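Local coordinates for possible protein of nuclear scaffold (Encephalitozoon cuniculi, PDB 3KAE) that probably serves as a protein-binding subunit of the anaphase-promoting complex, the chain being the homodimeric tetratricopeptide-repeat N-terminal domain of Cdc27, at residues V181-E186 against P193-K198; L153-K158 against A214-F219; I185-S190 against S208-N213. One frame throughout, in Å; residues are numbered along the deposited sequence.

Interaction 1 (V181-E186 against P193-K198); sequences VSDSIE and PSLVKK
The helical segments 181-186 and 193-198 run roughly antiparallel, with N-to-C directions 141° apart and axes 10.5 Å apart at closest approach, and they come nearest where the CA atoms of Asp-183 and Leu-195 lie 7.0 Å from each other. The polar half of the contact is a salt bridge. Lys-198 reaches over with its chain extended beyond CG and meets the Asp-183 side chain at about a right angle, placing NZ 2.6 Å from Asp-183 OD2. The amine takes the syn lone pair of OD2, on the side of OD1, yet OD1 itself stays 3.9 Å from NZ, so one oxygen does the gripping. That oxygen is also hydrogen-bonded to the hydroxyl of Tyr-199, and Lys-198 has a second acidic partner in Glu-179, one turn before Asp-183; the carboxylate is thus held by two groups from helix 193-200. Helices 176-190 and 193-200 follow each other across a very short turn as a helical hairpin, consistent with the stacked antiparallel helices of a tetratricopeptide-repeat domain. Leu-195 supplies the apolar half. Its CD2 rests 3.5 Å from the backbone O of Asp-183 and 3.8 Å from CD of Glu-186, whose extended chain lies obliquely across the methyl with its CG 4.0 Å from Leu-195 CD2. The other branch, CD1, comes within 4.2 Å of CG of Asp-183. Phe-187 and Phe-210 also touch this leucine, continuing the apolar packing inward.

Interaction 2 (L153-K158 against A214-F219); sequences LLLENK and AARRYF
Leu-155 and Arg-216 make most of this surface contact, which is one of van der Waals packing between the end of helix 147-155 and the C-terminal half of helix 206-220. The CD1 methyl of Leu-155 lies over one face of the Arg-216 guanidinium, 3.4 Å above its plane and displaced toward the rim. It is 3.6 Å from NH1 of Arg-216 and equally close to CD of the same arginine, so the methyl covers both the flat group and the bend leading into it. That bend, at chi3 (64°), turns the guanidinium out of the line of an otherwise extended chain, and the two side chains cross at about a right angle. NH2 of Arg-216 packs more loosely against the helix backbone, 3.9 Å from CA of Leu-155. In this all-helical tetratricopeptide-repeat domain, the contact joins helices separated along the chain by helices 176-190 and 193-200. The backbone of the first segment is finishing its helix: Asn-157, with a positive phi of 56°, closes helix 147-155 in a Schellman motif, and its N is 2.9 Å from O of Leu-154. The guanidinium lies alongside this last turn. Beside the contact, Glu-156 makes a salt bridge to Arg-130 of helix 130-143, and Leu-155 packs on the same arginine. Leu-154 also packs on Ser-184 and Ile-185 of helix 176-190, while a glycerol molecule, probably from the crystallisation liquor, lies about 5 Å from the side chain of Arg-216.

Interaction 3 (I185-S190 against S208-N213); sequences IEFHES and SYFISN
Phe-187 on segment 185-190 meets the second segment at Phe-210, two buried rings whose CA atoms are the nearest of the two backbones at 9.4 Å. The second segment starts with Ser-208, whose OG is hydrogen-bonded to O of Gly-205 and to Asp-238. Tyr-209 faces the dimer interface, its ring edge-to-face with Phe-23 of the second subunit and also with Phe-241 of its own chain. Phe-210 follows and makes the contact proper. Its edge is presented toward the face of Phe-187 in an offset edge-to-face pair, with centroids 5.7 Å apart and planes at 64°. CZ of Phe-210 does the touching, 3.6 Å from CB of Phe-187 and 4.0 Å from its CG. With CG anti to the backbone N (chi1 -168°), the Phe-210 ring extends across to the other helix although its CB does not aim straight at it. Ile-211 sets CD1 in plane at the edge of this ring. Asn-213 hydrogen-bonds to Glu-151 through ND2 and to a glycerol through OD1. The aromatic pair joins helices 176-190 and 206-220 in the hydrophobic core between stacked helices of the tetratricopeptide-repeat domain. Among the neighbouring helices, Phe-210 stacks on Tyr-199 and Phe-187 packs on Leu-195 and Val-196, so helix 193-200 borders the pair, while Ile-211 turns to helix 224-237.

In the fold
The three contacts form one continuous patch of helices on the same side of the chain's centre. Interactions 1 and 3 both use helix 176-190 and have centres 5 Å apart; Val-196 CG2 packs 3.4 Å from Phe-187 CE2, and Phe-210 CE1 sits 3.6 Å from Ser-184 N. Interaction 3 adjoins interaction 2, about 7 Å away between centres, through helix 206-220, where Arg-217 NE probably bonds to His-188 O at 3.2 Å. Interactions 1 and 2, about 12 Å apart between centres, meet where Leu-154 CD1 lies 3.5 Å from Ser-184 CB. Glycerol, probably from the crystallisation liquor, lies near Arg-216 and Asn-213, and Tyr-209 connects the patch to the second subunit.

Interaction 1 (V181-E186 against P193-K198)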
loop_
_atom_site.group_PDB
_atom_site.type_symbol
_atom_site.label_atom_id
_atom_site.label_comp_id
_atom_site.label_asym_id
_atom_site.label_seq_id
_atom_site.Cartn_x
_atom_site.Cartn_y
_atom_site.Cartn_z
ATOM N N VAL C 181 -12.679 15.234 18.965
ATOM C CA VAL C 181 -13.156 16.398 18.255
ATOM C C VAL C 181 -13.809 17.400 19.219
ATOM O O VAL C 181 -13.569 18.593 19.125
ATOM C CB VAL C 181 -14.170 16.010 17.175
ATOM C CG1 VAL C 181 -14.571 17.226 16.366
ATOM C CG2 VAL C 181 -13.598 14.923 16.260
ATOM N N SER C 182 -14.638 16.900 20.131
ATOM C CA SER C 182 -15.282 17.729 21.139
ATOM C C SER C 182 -14.242 18.503 21.941
ATOM O O SER C 182 -14.362 19.720 22.133
ATOM C CB SER C 182 -16.111 16.863 22.083
ATOM O OG SER C 182 -17.010 16.035 21.372
ATOM N N ASP C 183 -13.228 17.781 22.414
ATOM C CA ASP C 183 -12.182 18.377 23.220
ATOM C C ASP C 183 -11.468 19.474 22.458
ATOM O O ASP C 183 -11.178 20.548 23.014
ATOM C CB ASP C 183 -11.192 17.318 23.688
ATOM C CG ASP C 183 -11.804 16.355 24.685
ATOM O OD1 ASP C 183 -12.997 16.510 25.021
ATOM O OD2 ASP C 183 -11.088 15.438 25.135
ATOM N N SER C 184 -11.208 19.202 21.185
ATOM C CA SER C 184 -10.509 20.134 20.308
ATOM C C SER C 184 -11.329 21.403 20.122
ATOM O O SER C 184 -10.806 22.511 20.192
ATOM C CB SER C 184 -10.208 19.488 18.940
ATOM O OG SER C 184 -9.375 18.341 19.074
ATOM N N ILE C 185 -12.619 21.250 19.874
ATOM C CA ILE C 185 -13.450 22.422 19.680
ATOM C C ILE C 185 -13.385 23.259 20.966
ATOM O O ILE C 185 -13.182 24.480 20.943
ATOM C CB ILE C 185 -14.918 22.057 19.379
ATOM C CG1 ILE C 185 -15.042 21.283 18.072
ATOM C CG2 ILE C 185 -15.757 23.329 19.293
ATOM C CD1 ILE C 185 -16.428 20.721 17.833
ATOM N N GLU C 186 -13.526 22.581 22.097
ATOM C CA GLU C 186 -13.518 23.267 23.375
ATOM C C GLU C 186 -12.186 23.942 23.666
ATOM O O GLU C 186 -12.163 25.090 24.142
ATOM C CB GLU C 186 -13.871 22.322 24.523
ATOM C CG GLU C 186 -13.856 23.022 25.877
ATOM C CD GLU C 186 -14.115 22.083 27.045
ATOM O OE1 GLU C 186 -14.632 20.968 26.816
ATOM O OE2 GLU C 186 -13.797 22.465 28.194
ATOM N N PRO C 193 -6.313 24.114 30.198
ATOM C CA PRO C 193 -5.104 23.414 30.659
ATOM C C PRO C 193 -5.400 21.997 31.163
ATOM O O PRO C 193 -4.517 21.127 31.150
ATOM C CB PRO C 193 -4.612 24.295 31.830
ATOM C CG PRO C 193 -5.307 25.584 31.654
ATOM C CD PRO C 193 -6.635 25.261 31.055
ATOM N N SER C 194 -6.624 21.782 31.639
ATOM C CA SER C 194 -7.051 20.456 32.052
ATOM C C SER C 194 -7.124 19.522 30.842
ATOM O O SER C 194 -6.869 18.327 30.950
ATOM C CB SER C 194 -8.404 20.519 32.763
ATOM O OG SER C 194 -9.467 20.813 31.872
ATOM N N LEU C 195 -7.489 20.082 29.694
ATOM C CA LEU C 195 -7.558 19.328 28.443
ATOM C C LEU C 195 -6.161 18.922 27.975
ATOM O O LEU C 195 -5.925 17.761 27.610
ATOM C CB LEU C 195 -8.272 20.145 27.358
ATOM C CG LEU C 195 -9.654 19.688 26.846
ATOM C CD1 LEU C 195 -10.381 18.748 27.808
ATOM C CD2 LEU C 195 -10.546 20.881 26.473
ATOM N N VAL C 196 -5.245 19.887 27.999
ATOM C CA VAL C 196 -3.851 19.667 27.619
ATOM C C VAL C 196 -3.194 18.601 28.477
ATOM O O VAL C 196 -2.442 17.768 27.984
ATOM C CB VAL C 196 -3.023 20.958 27.774
ATOM C CG1 VAL C 196 -1.550 20.671 27.500
ATOM C CG2 VAL C 196 -3.549 22.049 26.852
ATOM N N LYS C 197 -3.470 18.647 29.772
ATOM C CA LYS C 197 -2.897 17.700 30.718
ATOM C C LYS C 197 -3.496 16.318 30.489
ATOM O O LYS C 197 -2.817 15.310 30.635
ATOM C CB LYS C 197 -3.153 18.169 32.153
ATOM N N LYS C 198 -4.769 16.287 30.120
ATOM C CA LYS C 198 -5.464 15.037 29.866
ATOM C C LYS C 198 -4.843 14.271 28.687
ATOM O O LYS C 198 -4.649 13.057 28.751
ATOM C CB LYS C 198 -6.940 15.315 29.586
ATOM C CG LYS C 198 -7.661 14.178 28.859
ATOM C CD LYS C 198 -8.999 14.636 28.295
ATOM C CE LYS C 198 -9.823 13.440 27.823
ATOM N NZ LYS C 198 -11.134 13.823 27.227
#

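Interaction 2 (L153-K158 against A214-F219)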
loop_
_atom_site.group_PDB
_atom_site.type_symbol
_atom_site.label_atom_id
_atom_site.label_comp_id
_atom_site.label_asym_id
_atom_site.label_seq_id
_atom_site.Cartn_x
_atom_site.Cartn_y
_atom_site.Cartn_z
ATOM N N LEU C 153 -11.183 21.040 9.303
ATOM C CA LEU C 153 -12.285 21.779 9.880
ATOM C C LEU C 153 -11.890 22.357 11.240
ATOM O O LEU C 153 -12.217 23.511 11.557
ATOM C CB LEU C 153 -13.534 20.905 9.970
ATOM C CG LEU C 153 -14.171 20.646 8.602
ATOM C CD1 LEU C 153 -15.427 19.786 8.735
ATOM C CD2 LEU C 153 -14.488 21.962 7.897
ATOM N N LEU C 154 -11.164 21.577 12.035
ATOM C CA LEU C 154 -10.636 22.103 13.280
ATOM C C LEU C 154 -9.702 23.279 13.003
ATOM O O LEU C 154 -9.815 24.355 13.600
ATOM C CB LEU C 154 -9.923 21.026 14.078
ATOM C CG LEU C 154 -10.814 19.936 14.676
ATOM C CD1 LEU C 154 -9.971 18.939 15.455
ATOM C CD2 LEU C 154 -11.906 20.517 15.559
ATOM N N LEU C 155 -8.776 23.068 12.086
ATOM C CA LEU C 155 -7.834 24.102 11.690
ATOM C C LEU C 155 -8.534 25.405 11.307
ATOM O O LEU C 155 -8.059 26.492 11.638
ATOM C CB LEU C 155 -6.983 23.598 10.521
ATOM C CG LEU C 155 -6.025 24.601 9.891
ATOM C CD1 LEU C 155 -4.958 24.967 10.886
ATOM C CD2 LEU C 155 -5.401 24.036 8.616
ATOM N N GLU C 156 -9.668 25.293 10.616
ATOM C CA GLU C 156 -10.401 26.468 10.146
ATOM C C GLU C 156 -11.447 26.938 11.156
ATOM O O GLU C 156 -12.166 27.898 10.903
ATOM C CB GLU C 156 -11.088 26.172 8.807
ATOM C CG GLU C 156 -10.136 25.851 7.653
ATOM C CD GLU C 156 -9.297 27.043 7.244
ATOM O OE1 GLU C 156 -9.624 28.179 7.662
ATOM O OE2 GLU C 156 -8.311 26.843 6.504
ATOM N N ASN C 157 -11.525 26.247 12.290
ATOM C CA ASN C 157 -12.563 26.480 13.283
ATOM C C ASN C 157 -13.955 26.350 12.672
ATOM O O ASN C 157 -14.939 26.805 13.251
ATOM C CB ASN C 157 -12.378 27.856 13.932
ATOM C CG ASN C 157 -13.211 28.028 15.195
ATOM O OD1 ASN C 157 -13.356 27.092 15.994
ATOM N ND2 ASN C 157 -13.757 29.235 15.388
ATOM N N LYS C 158 -14.035 25.726 11.499
ATOM C CA LYS C 158 -15.310 25.588 10.790
ATOM C C LYS C 158 -15.983 24.223 10.977
ATOM O O LYS C 158 -16.786 23.789 10.149
ATOM C CB LYS C 158 -15.162 25.929 9.296
ATOM C CG LYS C 158 -15.880 27.207 8.858
ATOM C CD LYS C 158 -14.992 28.429 8.973
ATOM C CE LYS C 158 -13.891 28.409 7.929
ATOM N NZ LYS C 158 -12.944 29.549 8.067
ATOM N N ALA C 214 -2.806 21.898 19.751
ATOM C CA ALA C 214 -2.705 22.882 20.835
ATOM C C ALA C 214 -1.582 23.873 20.558
ATOM O O ALA C 214 -1.790 25.085 20.614
ATOM C CB ALA C 214 -2.489 22.196 22.213
ATOM N N ALA C 215 -0.398 23.345 20.257
ATOM C CA ALA C 215 0.778 24.164 19.998
ATOM C C ALA C 215 0.513 25.170 18.879
ATOM O O ALA C 215 1.002 26.297 18.911
ATOM C CB ALA C 215 1.960 23.279 19.662
ATOM N N ARG C 216 -0.287 24.756 17.906
ATOM C CA ARG C 216 -0.577 25.563 16.733
ATOM C C ARG C 216 -1.504 26.698 17.126
ATOM O O ARG C 216 -1.302 27.852 16.748
ATOM C CB ARG C 216 -1.234 24.690 15.653
ATOM C CG ARG C 216 -1.658 25.427 14.402
ATOM C CD ARG C 216 -2.516 24.519 13.552
ATOM N NE ARG C 216 -3.759 24.180 14.236
ATOM C CZ ARG C 216 -4.476 23.088 13.986
ATOM N NH1 ARG C 216 -4.061 22.218 13.070
ATOM N NH2 ARG C 216 -5.604 22.866 14.653
ATOM N N ARG C 217 -2.542 26.361 17.876
ATOM C CA ARG C 217 -3.465 27.368 18.373
ATOM C C ARG C 217 -2.734 28.424 19.203
ATOM O O ARG C 217 -2.971 29.630 19.055
ATOM C CB ARG C 217 -4.546 26.721 19.234
ATOM C CG ARG C 217 -5.518 27.720 19.834
ATOM C CD ARG C 217 -6.211 28.522 18.742
ATOM N NE ARG C 217 -7.294 29.342 19.291
ATOM C CZ ARG C 217 -7.775 30.443 18.716
ATOM N NH1 ARG C 217 -7.271 30.874 17.567
ATOM N NH2 ARG C 217 -8.768 31.106 19.291
ATOM N N TYR C 218 -1.859 27.965 20.089
ATOM C CA TYR C 218 -1.069 28.875 20.896
ATOM C C TYR C 218 -0.281 29.847 20.033
ATOM O O TYR C 218 -0.216 31.035 20.331
ATOM C CB TYR C 218 -0.118 28.109 21.811
ATOM C CG TYR C 218 -0.789 27.514 23.020
ATOM C CD1 TYR C 218 -1.567 28.301 23.856
ATOM C CD2 TYR C 218 -0.639 26.172 23.334
ATOM C CE1 TYR C 218 -2.189 27.768 24.972
ATOM C CE2 TYR C 218 -1.254 25.622 24.444
ATOM C CZ TYR C 218 -2.026 26.430 25.270
ATOM O OH TYR C 218 -2.648 25.906 26.388
ATOM N N PHE C 219 0.334 29.347 18.970
ATOM C CA PHE C 219 1.119 30.227 18.119
ATOM C C PHE C 219 0.236 31.310 17.495
ATOM O O PHE C 219 0.550 32.499 17.577
ATOM C CB PHE C 219 1.863 29.447 17.044
ATOM C CG PHE C 219 2.736 30.306 16.187
ATOM C CD1 PHE C 219 4.048 30.575 16.564
ATOM C CD2 PHE C 219 2.240 30.867 15.014
ATOM C CE1 PHE C 219 4.862 31.375 15.776
ATOM C CE2 PHE C 219 3.046 31.667 14.220
ATOM C CZ PHE C 219 4.362 31.923 14.601
#

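Interaction 3 (I185-S190 against S208-N213)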
loop_
_atom_site.group_PDB
_atom_site.type_symbol
_atom_site.label_atom_id
_atom_site.label_comp_id
_atom_site.label_asym_id
_atom_site.label_seq_id
_atom_site.Cartn_x
_atom_site.Cartn_y
_atom_site.Cartn_z
ATOM N N ILE C 185 -12.619 21.250 19.874
ATOM C CA ILE C 185 -13.450 22.422 19.680
ATOM C C ILE C 185 -13.385 23.259 20.966
ATOM O O ILE C 185 -13.182 24.480 20.943
ATOM C CB ILE C 185 -14.918 22.057 19.379
ATOM C CG1 ILE C 185 -15.042 21.283 18.072
ATOM C CG2 ILE C 185 -15.757 23.329 19.293
ATOM C CD1 ILE C 185 -16.428 20.721 17.833
ATOM N N GLU C 186 -13.526 22.581 22.097
ATOM C CA GLU C 186 -13.518 23.267 23.375
ATOM C C GLU C 186 -12.186 23.942 23.666
ATOM O O GLU C 186 -12.163 25.090 24.142
ATOM C CB GLU C 186 -13.871 22.322 24.523
ATOM C CG GLU C 186 -13.856 23.022 25.877
ATOM C CD GLU C 186 -14.115 22.083 27.045
ATOM O OE1 GLU C 186 -14.632 20.968 26.816
ATOM O OE2 GLU C 186 -13.797 22.465 28.194
ATOM N N PHE C 187 -11.085 23.233 23.403
ATOM C CA PHE C 187 -9.785 23.783 23.738
ATOM C C PHE C 187 -9.522 25.018 22.894
ATOM O O PHE C 187 -8.909 25.980 23.363
ATOM C CB PHE C 187 -8.652 22.775 23.567
ATOM C CG PHE C 187 -7.287 23.401 23.659
ATOM C CD1 PHE C 187 -6.639 23.845 22.515
ATOM C CD2 PHE C 187 -6.680 23.606 24.902
ATOM C CE1 PHE C 187 -5.395 24.452 22.597
ATOM C CE2 PHE C 187 -5.436 24.199 24.993
ATOM C CZ PHE C 187 -4.785 24.623 23.834
ATOM N N HIS C 188 -9.998 24.995 21.653
ATOM C CA HIS C 188 -9.747 26.102 20.747
ATOM C C HIS C 188 -10.256 27.408 21.351
ATOM O O HIS C 188 -9.581 28.439 21.317
ATOM C CB HIS C 188 -10.420 25.884 19.401
ATOM C CG HIS C 188 -10.522 27.134 18.588
ATOM N ND1 HIS C 188 -9.454 27.655 17.888
ATOM C CD2 HIS C 188 -11.552 27.990 18.398
ATOM C CE1 HIS C 188 -9.829 28.766 17.281
ATOM N NE2 HIS C 188 -11.099 28.994 17.579
ATOM N N GLU C 189 -11.459 27.356 21.904
ATOM C CA GLU C 189 -12.096 28.553 22.425
ATOM C C GLU C 189 -11.838 28.774 23.916
ATOM O O GLU C 189 -12.141 29.837 24.438
ATOM C CB GLU C 189 -13.600 28.535 22.131
ATOM N N SER C 190 -11.271 27.789 24.604
ATOM C CA SER C 190 -11.062 27.930 26.049
ATOM C C SER C 190 -9.606 27.799 26.488
ATOM O O SER C 190 -9.263 28.204 27.604
ATOM C CB SER C 190 -11.902 26.913 26.830
ATOM O OG SER C 190 -11.173 25.705 27.049
ATOM N N SER C 208 -0.653 13.028 20.771
ATOM C CA SER C 208 0.291 13.622 19.824
ATOM C C SER C 208 -0.431 14.581 18.879
ATOM O O SER C 208 0.070 15.655 18.550
ATOM C CB SER C 208 1.009 12.525 19.018
ATOM O OG SER C 208 1.377 11.440 19.857
ATOM N N TYR C 209 -1.619 14.190 18.446
ATOM C CA TYR C 209 -2.434 15.058 17.605
ATOM C C TYR C 209 -2.969 16.244 18.408
ATOM O O TYR C 209 -2.809 17.386 18.005
ATOM C CB TYR C 209 -3.605 14.272 17.003
ATOM C CG TYR C 209 -3.194 13.122 16.123
ATOM C CD1 TYR C 209 -3.011 13.306 14.757
ATOM C CD2 TYR C 209 -2.996 11.851 16.653
ATOM C CE1 TYR C 209 -2.639 12.260 13.935
ATOM C CE2 TYR C 209 -2.623 10.792 15.845
ATOM C CZ TYR C 209 -2.446 10.996 14.473
ATOM O OH TYR C 209 -2.065 9.951 13.631
ATOM N N PHE C 210 -3.594 15.968 19.546
ATOM C CA PHE C 210 -4.197 17.044 20.352
ATOM C C PHE C 210 -3.180 18.112 20.769
ATOM O O PHE C 210 -3.342 19.287 20.477
ATOM C CB PHE C 210 -4.912 16.481 21.575
ATOM C CG PHE C 210 -5.790 17.490 22.275
ATOM C CD1 PHE C 210 -7.113 17.646 21.896
ATOM C CD2 PHE C 210 -5.282 18.296 23.284
ATOM C CE1 PHE C 210 -7.924 18.570 22.511
ATOM C CE2 PHE C 210 -6.078 19.218 23.918
ATOM C CZ PHE C 210 -7.407 19.357 23.533
ATOM N N ILE C 211 -2.114 17.689 21.426
ATOM C CA ILE C 211 -1.061 18.607 21.817
ATOM C C ILE C 211 -0.443 19.342 20.622
ATOM O O ILE C 211 -0.079 20.517 20.736
ATOM C CB ILE C 211 0.040 17.892 22.617
ATOM C CG1 ILE C 211 -0.568 17.094 23.776
ATOM C CG2 ILE C 211 1.076 18.889 23.120
ATOM C CD1 ILE C 211 -1.570 17.845 24.559
ATOM N N SER C 212 -0.303 18.652 19.489
ATOM C CA SER C 212 0.217 19.294 18.278
ATOM C C SER C 212 -0.732 20.423 17.849
ATOM O O SER C 212 -0.315 21.549 17.562
ATOM C CB SER C 212 0.402 18.277 17.135
ATOM O OG SER C 212 1.454 17.376 17.435
ATOM N N ASN C 213 -2.019 20.126 17.804
ATOM C CA ASN C 213 -2.962 21.133 17.422
ATOM C C ASN C 213 -2.935 22.267 18.475
ATOM O O ASN C 213 -2.995 23.451 18.132
ATOM C CB ASN C 213 -4.344 20.523 17.247
ATOM C CG ASN C 213 -4.470 19.731 15.948
ATOM O OD1 ASN C 213 -3.713 19.948 15.004
ATOM N ND2 ASN C 213 -5.427 18.817 15.897
#